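Local coordinates for protein endosialidase (Enterobacteria phage phi92, PDB 4HIZ) that cleaves polysialic acid chains from within, probably at both alpha-2,8 and alpha-2,9 linkages, as a trimeric endosialidase of phage phi92, at residues M149-G152 with R157-A160; M182-R187 with H208-G213. All blocks are in the same frame, centred on the assembly; numbering follows the deposited sequence.

Contact 1: M149-G152 with R157-A160; sequences MSMG and RLYA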
loop_
_atom_site.group_PDB
_atom_site.type_symbol
_atom_site.label_atom_id
_atom_site.label_comp_id
_atom_site.label_asym_id
_atom_site.label_seq_id
_atom_site.Cartn_x
_atom_site.Cartn_y
_atom_site.Cartn_z
ATOM N N MET A 149 23.252 4.540 -17.578
ATOM C CA MET A 149 24.135 4.136 -16.485
ATOM C C MET A 149 25.072 5.262 -16.025
ATOM O O MET A 149 25.982 5.021 -15.219
ATOM C CB MET A 149 24.937 2.877 -16.854
ATOM C CG MET A 149 24.037 1.620 -16.967
ATOM S SD MET A 149 25.050 0.218 -17.429
ATOM C CE MET A 149 23.808 -1.081 -17.271
ATOM N N SER A 150 24.866 6.487 -16.519
ATOM C CA SER A 150 25.716 7.604 -16.098
ATOM C C SER A 150 24.800 8.771 -15.769
ATOM O O SER A 150 24.077 9.256 -16.659
ATOM C CB SER A 150 26.660 8.010 -17.257
ATOM O OG SER A 150 27.468 9.100 -16.824
ATOM N N MET A 151 24.828 9.220 -14.508
ATOM C CA MET A 151 24.019 10.352 -14.064
ATOM C C MET A 151 24.651 10.949 -12.813
ATOM O O MET A 151 25.271 10.229 -12.010
ATOM C CB MET A 151 22.613 9.829 -13.665
ATOM C CG MET A 151 21.616 10.944 -13.258
ATOM S SD MET A 151 19.975 10.257 -12.830
ATOM C CE MET A 151 19.360 9.788 -14.457
ATOM N N GLY A 152 24.484 12.256 -12.638
ATOM C CA GLY A 152 24.944 12.908 -11.416
ATOM C C GLY A 152 24.651 14.395 -11.469
ATOM O O GLY A 152 23.895 14.877 -12.322
ATOM N N ARG A 157 23.059 21.460 -11.546
ATOM C CA ARG A 157 22.208 20.843 -12.558
ATOM C C ARG A 157 22.326 19.323 -12.492
ATOM O O ARG A 157 23.410 18.777 -12.195
ATOM C CB ARG A 157 22.646 21.267 -13.969
ATOM C CG ARG A 157 22.580 22.795 -14.218
ATOM C CD ARG A 157 22.880 23.157 -15.703
ATOM N NE ARG A 157 21.909 22.553 -16.614
ATOM C CZ ARG A 157 20.696 23.046 -16.875
ATOM N NH1 ARG A 157 20.286 24.181 -16.316
ATOM N NH2 ARG A 157 19.896 22.419 -17.734
ATOM N N LEU A 158 21.234 18.640 -12.830
ATOM C CA LEU A 158 21.288 17.204 -13.077
ATOM C C LEU A 158 21.829 16.944 -14.478
ATOM O O LEU A 158 21.359 17.537 -15.446
ATOM C CB LEU A 158 19.860 16.663 -13.020
ATOM C CG LEU A 158 19.740 15.135 -13.109
ATOM C CD1 LEU A 158 20.426 14.415 -11.893
ATOM C CD2 LEU A 158 18.244 14.679 -13.226
ATOM N N TYR A 159 22.785 16.031 -14.601
ATOM C CA TYR A 159 23.276 15.612 -15.902
ATOM C C TYR A 159 23.091 14.111 -16.030
ATOM O O TYR A 159 23.321 13.387 -15.079
ATOM C CB TYR A 159 24.770 15.954 -16.048
ATOM C CG TYR A 159 24.985 17.395 -16.449
ATOM C CD1 TYR A 159 24.925 17.784 -17.798
ATOM C CD2 TYR A 159 25.194 18.378 -15.480
ATOM C CE1 TYR A 159 25.081 19.151 -18.166
ATOM C CE2 TYR A 159 25.365 19.746 -15.835
ATOM C CZ TYR A 159 25.285 20.111 -17.164
ATOM O OH TYR A 159 25.438 21.424 -17.515
ATOM N N ALA A 160 22.698 13.657 -17.209
ATOM C CA ALA A 160 22.571 12.226 -17.435
ATOM C C ALA A 160 22.937 11.925 -18.887
ATOM O O ALA A 160 22.582 12.700 -19.791
ATOM C CB ALA A 160 21.129 11.757 -17.137
#
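Gly152 and Tyr159 form the hydrogen-bonded pair between two antiparallel strands, each residue using both its N-H and its carbonyl. Tyr159 N reaches Gly152 O at 2.8 Å in an almost perfectly straight bond (179° at the hydrogen), and Gly152 N returns to Tyr159 O at 2.9 Å. Weaker CA-H...O contacts flank these two bonds: Met151 CA lies 3.3 Å from Tyr159 O and Ala160 CA 3.4 Å from Ser150 O, beside the non-hydrogen-bonded pair Met151-Ala160, whose CA atoms are 4.1 Å apart. The two strands, 144-154 and 157-166, make a beta hairpin, the first two strands of a four-stranded antiparallel sheet in the catalytic beta-propeller. Apolar packing gathers on the face that carries Met151, Leu158 and Ala160. With CG set opposite the backbone N (chi1 -176°) and a bend at chi3, Met151 swings its CE back to 3.8 Å from Ala160 CB, while its CG touches Leu158 CD1 at 3.9 Å. Val114 and Trp116 of strand 113-119 pack on this face. On the other face, the ring of Tyr159 leads away from Gly152 and meets Phe305. Ser150 OG points out of the hairpin to a hydrogen bond with Ser294 O of strand 291-297.

Contact 2: M182-R187 with H208-G213; sequences MPYYRR and HGLKVG. With EDO (1,2-ethanediol), chain K.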
loop_
_atom_site.group_PDB
_atom_site.type_symbol
_atom_site.label_atom_id
_atom_site.label_comp_id
_atom_site.label_asym_id
_atom_site.label_seq_id
_atom_site.Cartn_x
_atom_site.Cartn_y
_atom_site.Cartn_z
ATOM N N MET A 182 18.821 21.455 -10.963
ATOM C CA MET A 182 18.356 20.628 -9.852
ATOM C C MET A 182 17.183 21.312 -9.147
ATOM O O MET A 182 17.055 22.524 -9.183
ATOM C CB MET A 182 19.481 20.452 -8.823
ATOM C CG MET A 182 20.567 19.483 -9.262
ATOM S SD MET A 182 19.938 17.801 -9.597
ATOM C CE MET A 182 19.637 17.199 -7.918
ATOM N N PRO A 183 16.324 20.531 -8.477
ATOM C CA PRO A 183 15.342 21.161 -7.592
ATOM C C PRO A 183 16.087 21.732 -6.392
ATOM O O PRO A 183 16.782 20.998 -5.687
ATOM C CB PRO A 183 14.441 19.970 -7.171
ATOM C CG PRO A 183 15.224 18.748 -7.482
ATOM C CD PRO A 183 16.276 19.050 -8.452
ATOM N N TYR A 184 15.982 23.039 -6.155
ATOM C CA TYR A 184 16.702 23.628 -5.033
ATOM C C TYR A 184 16.012 24.872 -4.566
ATOM O O TYR A 184 15.165 25.443 -5.295
ATOM C CB TYR A 184 18.205 23.876 -5.341
ATOM C CG TYR A 184 18.581 25.000 -6.327
ATOM C CD1 TYR A 184 18.426 26.342 -5.966
ATOM C CD2 TYR A 184 19.154 24.707 -7.567
ATOM C CE1 TYR A 184 18.814 27.351 -6.816
ATOM C CE2 TYR A 184 19.557 25.723 -8.428
ATOM C CZ TYR A 184 19.353 27.043 -8.044
ATOM O OH TYR A 184 19.735 28.096 -8.879
ATOM N N TYR A 185 16.360 25.278 -3.345
ATOM C CA TYR A 185 15.768 26.441 -2.683
ATOM C C TYR A 185 16.909 27.346 -2.207
ATOM O O TYR A 185 17.963 26.856 -1.772
ATOM C CB TYR A 185 14.990 25.924 -1.435
ATOM C CG TYR A 185 14.645 27.007 -0.466
ATOM C CD1 TYR A 185 13.677 27.960 -0.780
ATOM C CD2 TYR A 185 15.293 27.099 0.769
ATOM C CE1 TYR A 185 13.355 28.978 0.126
ATOM C CE2 TYR A 185 14.989 28.142 1.673
ATOM C CZ TYR A 185 14.018 29.057 1.350
ATOM O OH TYR A 185 13.711 30.069 2.249
ATOM N N ARG A 186 16.718 28.661 -2.288
ATOM C CA ARG A 186 17.686 29.612 -1.735
ATOM C C ARG A 186 16.919 30.689 -0.997
ATOM O O ARG A 186 15.770 31.017 -1.380
ATOM C CB ARG A 186 18.450 30.327 -2.872
ATOM C CG ARG A 186 19.166 29.408 -3.816
ATOM C CD ARG A 186 20.488 28.919 -3.239
ATOM N NE ARG A 186 21.276 28.251 -4.294
ATOM C CZ ARG A 186 22.127 28.859 -5.142
ATOM N NH1 ARG A 186 22.384 30.168 -5.068
ATOM N NH2 ARG A 186 22.767 28.140 -6.080
ATOM N N ARG A 187 17.548 31.261 0.033
ATOM C CA ARG A 187 16.996 32.407 0.742
ATOM C C ARG A 187 18.006 33.560 0.708
ATOM O O ARG A 187 18.760 33.760 1.658
ATOM C CB ARG A 187 16.713 31.997 2.173
ATOM C CG ARG A 187 15.915 33.034 2.956
ATOM C CD ARG A 187 15.673 32.550 4.322
ATOM N NE ARG A 187 15.132 33.614 5.165
ATOM C CZ ARG A 187 15.799 34.201 6.163
ATOM N NH1 ARG A 187 15.213 35.144 6.870
ATOM N NH2 ARG A 187 17.043 33.844 6.463
ATOM N N HIS A 208 24.004 29.767 -9.987
ATOM C CA HIS A 208 22.601 29.356 -10.130
ATOM C C HIS A 208 22.399 28.116 -11.021
ATOM O O HIS A 208 21.422 27.365 -10.849
ATOM C CB HIS A 208 21.754 30.548 -10.613
ATOM C CG HIS A 208 22.269 31.182 -11.867
ATOM N ND1 HIS A 208 22.079 30.618 -13.114
ATOM C CD2 HIS A 208 22.977 32.328 -12.070
ATOM C CE1 HIS A 208 22.646 31.392 -14.031
ATOM N NE2 HIS A 208 23.199 32.428 -13.422
ATOM N N GLY A 209 23.297 27.904 -11.981
ATOM C CA GLY A 209 23.209 26.748 -12.858
ATOM C C GLY A 209 22.044 26.786 -13.821
ATOM O O GLY A 209 21.736 25.782 -14.447
ATOM N N LEU A 210 21.384 27.932 -13.954
ATOM C CA LEU A 210 20.211 28.021 -14.829
ATOM C C LEU A 210 20.588 28.299 -16.298
ATOM O O LEU A 210 21.642 28.876 -16.583
ATOM C CB LEU A 210 19.250 29.119 -14.340
ATOM C CG LEU A 210 18.843 29.004 -12.872
ATOM C CD1 LEU A 210 18.153 30.294 -12.372
ATOM C CD2 LEU A 210 17.923 27.821 -12.718
ATOM N N LYS A 211 19.704 27.891 -17.196
ATOM C CA LYS A 211 19.799 28.189 -18.615
ATOM C C LYS A 211 18.540 28.895 -19.060
ATOM O O LYS A 211 17.509 28.844 -18.375
ATOM C CB LYS A 211 19.983 26.901 -19.420
ATOM C CG LYS A 211 21.342 26.234 -19.184
ATOM C CD LYS A 211 21.430 24.884 -19.873
ATOM C CE LYS A 211 22.885 24.367 -19.857
ATOM N NZ LYS A 211 23.693 24.808 -21.067
ATOM N N VAL A 212 18.623 29.595 -20.187
ATOM C CA VAL A 212 17.438 30.215 -20.752
ATOM C C VAL A 212 16.300 29.195 -20.913
ATOM O O VAL A 212 16.509 28.069 -21.430
ATOM C CB VAL A 212 17.765 30.827 -22.121
ATOM C CG1 VAL A 212 16.494 31.334 -22.789
ATOM C CG2 VAL A 212 18.778 31.961 -21.953
ATOM N N GLY A 213 15.106 29.588 -20.471
ATOM C CA GLY A 213 13.942 28.729 -20.561
ATOM C C GLY A 213 13.695 27.950 -19.285
ATOM O O GLY A 213 12.595 27.379 -19.116
HETATM C C1 EDO K . 26.458 28.829 -15.107
HETATM O O1 EDO K . 27.771 29.247 -14.708
HETATM C C2 EDO K . 25.388 29.584 -14.330
HETATM O O2 EDO K . 25.537 29.452 -12.900
#
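Tyr184 reaches from the chain just before strand 185-186 to the His208 carbonyl, joining one edge of an eight-stranded antiparallel sheet to the loop between its strands 200-204 and 215-219. These strands belong to a lobe that rises beyond the four-stranded propeller sheet containing strand 172-181. The tight part of the contact is the phenol end. Tyr184 OH donates to His208 O at 2.7 Å, meeting a lone pair in the carbonyl plane with a C=O...donor angle of 115°. The acceptor sits at the edge of the tyrosine ring, near its plane, and His208 CA and CB lie 3.4 and 3.6 Å from Tyr184 OH. A chi1 of 71° sets Tyr184 CG between the backbone N and the carbonyl carbon, and the bond to CB already points toward the loop. Leu210 only brushes this end, its CG 4.2 Å from Tyr184 OH; beyond it, Phe262 and Thr264 of the neighbouring strand 261-264 pack on the leucine.

Packing is looser at the partly exposed Arg186. Its NH2 comes obliquely to 4.2 Å from His208 CA, and the guanidinium spends its hydrogen bonding next to the loop instead, with NH1 on Lys206 O. Tyr185 and Arg187 turn away from the loop and pack on Tyr429 of the second subunit.

The imidazole of His208 is gripped at both nitrogens: NE2 is bonded to Asn237 O, and ND1 accepts from Leu210 N at the ring edge, 14° out of the ring plane. Together these bonds fix the rotation of the ring. A molecule of 1,2-ethanediol, probably from the crystallisation liquor, covers one face of this ring, and the O2 of the diol accepts a hydrogen bond from Gly209 N at 2.9 Å.

How the contacts relate
The two contacts follow one another along the chain, contact 1 closing at Ala160 before contact 2 opens at Met182, and their centres lie 16 Å apart within the catalytic beta-propeller region. Strand 172-181 links them: it pairs with strand 157-166 of contact 1 and then runs into 182-187. Contact 1 lies in the propeller sheet; contact 2, also largely buried, lies where the chain passes into the lobe built on the eight-stranded sheet, which also carries a glycan pocket at Phe218-Gly228. They meet directly where Arg157 NH1 probably hydrogen-bonds to Gly209 O at 2.9 Å, and where Met182 packs on Leu158. Through these two junctions the hairpin is tied to both segments of contact 2.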